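Local structure of cell division inhibitor SulA (Pseudomonas aeruginosa, 1OFU) at residues L17-R25 and S44-L55. The protein probably inhibits cell division during the SOS response by binding FtsZ and preventing its polymerization into the Z ring. Numbering follows the deposited sequence.
Sequences LTLLAPILR and SLTHEWLRRAGL
Helix 17-25, kinked at P22, passes helix 47-52 with the short axes crossing at -68° and 10.9 Å apart at their closest, and the chains converge from 5.7 Å between the CA atoms of A21 and A53 to 4.5 Å between those of R25 and L55. W49 reaches from helix 47-52 onto L17, A21 and L24. Its CG lies anti to the backbone N (chi1 -178°), which carries the indole across; CZ2 comes 3.4 Å from L17 O at the ring edge, where L24 CD1 also meets CZ3, and CH2 lies 4.1 Å from A21 CB. L17 CD2 and A53 CB take opposite ring faces, both offset toward the rim. L24 CD1 also meets L45 CD2 tip to tip. Both helices flank the parallel sheet of this alpha/beta domain: L20 rests on L9 of strand 4-10, L50 on L62 of strand 60-63. Helix 47-52 starts at the N-cap T46, whose OG1 accepts from W49 N, and finishes in a Schellman motif at G54. Beyond it L55 packs CD2 against L24 CB (3.9 Å) and R25 CB. R25 NH2 donates to A53 O, although the modelled 2.4 Å is too short to be taken literally, while NH1 forms a salt bridge with E26 of the second SulA subunit.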
loop_
_atom_site.group_PDB
_atom_site.type_symbol
_atom_site.label_atom_id
_atom_site.label_comp_id
_atom_site.label_asym_id
_atom_site.label_seq_id
_atom_site.Cartn_x
_atom_site.Cartn_y
_atom_site.Cartn_z
ATOM N N LEU D 17 9.652 4.370 10.323
ATOM C CA LEU D 17 9.124 5.257 9.284
ATOM C C LEU D 17 8.718 4.518 8.014
ATOM O O LEU D 17 7.637 4.742 7.485
ATOM C CB LEU D 17 10.153 6.332 8.914
ATOM C CG LEU D 17 10.327 7.497 9.889
ATOM C CD1 LEU D 17 11.537 8.335 9.476
ATOM C CD2 LEU D 17 9.059 8.344 9.905
ATOM N N THR D 18 9.588 3.645 7.519
ATOM C CA THR D 18 9.293 2.909 6.304
ATOM C C THR D 18 8.113 1.939 6.481
ATOM O O THR D 18 7.393 1.645 5.524
ATOM C CB THR D 18 10.550 2.153 5.794
ATOM O OG1 THR D 18 10.397 1.876 4.397
ATOM C CG2 THR D 18 10.740 0.840 6.534
ATOM N N LEU D 19 7.909 1.445 7.700
ATOM C CA LEU D 19 6.783 0.546 7.955
ATOM C C LEU D 19 5.483 1.347 8.034
ATOM O O LEU D 19 4.406 0.824 7.762
ATOM C CB LEU D 19 6.993 -0.228 9.261
ATOM C CG LEU D 19 7.989 -1.399 9.214
ATOM C CD1 LEU D 19 8.271 -1.902 10.632
ATOM C CD2 LEU D 19 7.427 -2.515 8.338
ATOM N N LEU D 20 5.592 2.623 8.400
ATOM C CA LEU D 20 4.432 3.504 8.520
ATOM C C LEU D 20 3.879 3.911 7.156
ATOM O O LEU D 20 2.669 3.921 6.937
ATOM C CB LEU D 20 4.830 4.771 9.294
ATOM C CG LEU D 20 3.777 5.846 9.573
ATOM C CD1 LEU D 20 2.744 5.322 10.553
ATOM C CD2 LEU D 20 4.453 7.086 10.145
ATOM N N ALA D 21 4.791 4.241 6.247
ATOM C CA ALA D 21 4.463 4.703 4.902
ATOM C C ALA D 21 3.313 4.018 4.162
ATOM O O ALA D 21 2.408 4.688 3.665
ATOM C CB ALA D 21 5.720 4.671 4.042
ATOM N N PRO D 22 3.335 2.679 4.063
ATOM C CA PRO D 22 2.248 1.998 3.353
ATOM C C PRO D 22 0.858 2.208 3.941
ATOM O O PRO D 22 -0.134 2.212 3.212
ATOM C CB PRO D 22 2.685 0.525 3.365
ATOM C CG PRO D 22 3.610 0.434 4.530
ATOM C CD PRO D 22 4.372 1.721 4.484
ATOM N N ILE D 23 0.785 2.403 5.254
ATOM C CA ILE D 23 -0.500 2.610 5.909
ATOM C C ILE D 23 -1.013 4.018 5.625
ATOM O O ILE D 23 -2.193 4.220 5.314
ATOM C CB ILE D 23 -0.367 2.401 7.430
ATOM C CG1 ILE D 23 -0.037 0.933 7.712
ATOM C CG2 ILE D 23 -1.644 2.827 8.132
ATOM C CD1 ILE D 23 0.224 0.629 9.159
ATOM N N LEU D 24 -0.118 4.994 5.730
ATOM C CA LEU D 24 -0.481 6.380 5.468
ATOM C C LEU D 24 -0.812 6.524 3.995
ATOM O O LEU D 24 -1.749 7.219 3.625
ATOM C CB LEU D 24 0.673 7.315 5.835
ATOM C CG LEU D 24 0.915 7.478 7.332
ATOM C CD1 LEU D 24 1.939 8.586 7.559
ATOM C CD2 LEU D 24 -0.395 7.825 8.025
ATOM N N ARG D 25 -0.030 5.857 3.157
ATOM C CA ARG D 25 -0.234 5.891 1.716
ATOM C C ARG D 25 -1.629 5.331 1.410
ATOM O O ARG D 25 -2.427 5.953 0.713
ATOM C CB ARG D 25 0.874 5.063 1.056
ATOM C CG ARG D 25 0.935 5.063 -0.459
ATOM C CD ARG D 25 2.378 4.808 -0.915
ATOM N NE ARG D 25 3.003 3.674 -0.232
ATOM C CZ ARG D 25 4.231 3.684 0.292
ATOM N NH1 ARG D 25 4.709 2.605 0.894
ATOM N NH2 ARG D 25 4.990 4.770 0.223
ATOM N N SER D 44 9.878 14.352 12.112
ATOM C CA SER D 44 10.336 13.454 11.066
ATOM C C SER D 44 9.397 13.466 9.852
ATOM O O SER D 44 9.852 13.392 8.712
ATOM C CB SER D 44 10.444 12.031 11.626
ATOM O OG SER D 44 11.122 11.189 10.718
ATOM N N LEU D 45 8.089 13.542 10.091
ATOM C CA LEU D 45 7.131 13.559 8.987
ATOM C C LEU D 45 7.000 14.936 8.355
ATOM O O LEU D 45 6.004 15.626 8.550
ATOM C CB LEU D 45 5.746 13.090 9.444
ATOM C CG LEU D 45 5.525 11.584 9.558
ATOM C CD1 LEU D 45 6.304 11.031 10.740
ATOM C CD2 LEU D 45 4.039 11.314 9.720
ATOM N N THR D 46 8.011 15.326 7.593
ATOM C CA THR D 46 8.006 16.614 6.918
ATOM C C THR D 46 7.121 16.485 5.693
ATOM O O THR D 46 6.775 15.375 5.280
ATOM C CB THR D 46 9.410 16.988 6.430
ATOM O OG1 THR D 46 9.856 16.000 5.490
ATOM C CG2 THR D 46 10.390 17.047 7.599
ATOM N N HIS D 47 6.758 17.619 5.108
ATOM C CA HIS D 47 5.935 17.598 3.916
ATOM C C HIS D 47 6.670 16.843 2.816
ATOM O O HIS D 47 6.048 16.193 1.977
ATOM C CB HIS D 47 5.614 19.026 3.462
ATOM C CG HIS D 47 4.528 19.682 4.259
ATOM N ND1 HIS D 47 3.590 20.518 3.690
ATOM C CD2 HIS D 47 4.234 19.631 5.579
ATOM C CE1 HIS D 47 2.765 20.952 4.626
ATOM N NE2 HIS D 47 3.134 20.429 5.781
ATOM N N GLU D 48 7.998 16.918 2.830
ATOM C CA GLU D 48 8.797 16.227 1.827
ATOM C C GLU D 48 8.750 14.717 2.004
ATOM O O GLU D 48 8.640 13.974 1.030
ATOM C CB GLU D 48 10.250 16.701 1.869
ATOM C CG GLU D 48 10.637 17.507 0.642
ATOM C CD GLU D 48 10.255 16.806 -0.658
ATOM O OE1 GLU D 48 10.782 15.705 -0.924
ATOM O OE2 GLU D 48 9.422 17.354 -1.414
ATOM N N TRP D 49 8.836 14.260 3.248
ATOM C CA TRP D 49 8.784 12.830 3.508
ATOM C C TRP D 49 7.432 12.298 3.052
ATOM O O TRP D 49 7.353 11.253 2.412
ATOM C CB TRP D 49 8.956 12.533 5.003
ATOM C CG TRP D 49 8.944 11.053 5.308
ATOM C CD1 TRP D 49 10.015 10.205 5.297
ATOM C CD2 TRP D 49 7.796 10.243 5.608
ATOM N NE1 TRP D 49 9.608 8.918 5.569
ATOM C CE2 TRP D 49 8.252 8.913 5.764
ATOM C CE3 TRP D 49 6.428 10.511 5.754
ATOM C CZ2 TRP D 49 7.387 7.851 6.064
ATOM C CZ3 TRP D 49 5.565 9.452 6.053
ATOM C CH2 TRP D 49 6.051 8.139 6.205
ATOM N N LEU D 50 6.371 13.025 3.388
ATOM C CA LEU D 50 5.011 12.625 3.039
ATOM C C LEU D 50 4.802 12.522 1.537
ATOM O O LEU D 50 4.100 11.624 1.053
ATOM C CB LEU D 50 4.005 13.609 3.649
ATOM C CG LEU D 50 3.905 13.521 5.174
ATOM C CD1 LEU D 50 3.089 14.680 5.719
ATOM C CD2 LEU D 50 3.280 12.187 5.565
ATOM N N ARG D 51 5.403 13.448 0.795
ATOM C CA ARG D 51 5.292 13.418 -0.654
ATOM C C ARG D 51 6.109 12.248 -1.193
ATOM O O ARG D 51 5.661 11.542 -2.096
ATOM C CB ARG D 51 5.785 14.733 -1.267
ATOM C CG ARG D 51 4.851 15.920 -1.028
ATOM C CD ARG D 51 5.106 17.038 -2.031
ATOM N NE ARG D 51 6.355 17.754 -1.792
ATOM C CZ ARG D 51 6.555 18.599 -0.785
ATOM N NH1 ARG D 51 7.727 19.208 -0.647
ATOM N NH2 ARG D 51 5.583 18.839 0.085
ATOM N N ARG D 52 7.306 12.040 -0.641
ATOM C CA ARG D 52 8.145 10.934 -1.084
ATOM C C ARG D 52 7.515 9.593 -0.711
ATOM O O ARG D 52 7.735 8.591 -1.384
ATOM C CB ARG D 52 9.549 11.024 -0.480
ATOM C CG ARG D 52 10.416 12.131 -1.057
ATOM C CD ARG D 52 11.894 11.775 -0.944
ATOM N NE ARG D 52 12.755 12.787 -1.551
ATOM C CZ ARG D 52 13.037 13.963 -0.997
ATOM N NH1 ARG D 52 12.529 14.283 0.187
ATOM N NH2 ARG D 52 13.824 14.824 -1.629
ATOM N N ALA D 53 6.736 9.570 0.370
ATOM C CA ALA D 53 6.071 8.336 0.780
ATOM C C ALA D 53 4.948 8.021 -0.209
ATOM O O ALA D 53 4.260 7.013 -0.083
ATOM C CB ALA D 53 5.514 8.483 2.173
ATOM N N GLY D 54 4.757 8.902 -1.186
ATOM C CA GLY D 54 3.734 8.692 -2.196
ATOM C C GLY D 54 2.293 8.898 -1.767
ATOM O O GLY D 54 1.383 8.389 -2.420
ATOM N N LEU D 55 2.057 9.636 -0.687
ATOM C CA LEU D 55 0.681 9.857 -0.254
ATOM C C LEU D 55 -0.053 10.714 -1.285
ATOM O O LEU D 55 0.567 11.467 -2.035
ATOM C CB LEU D 55 0.628 10.568 1.106
ATOM C CG LEU D 55 1.455 10.088 2.303
ATOM C CD1 LEU D 55 0.764 10.548 3.574
ATOM C CD2 LEU D 55 1.585 8.581 2.308
#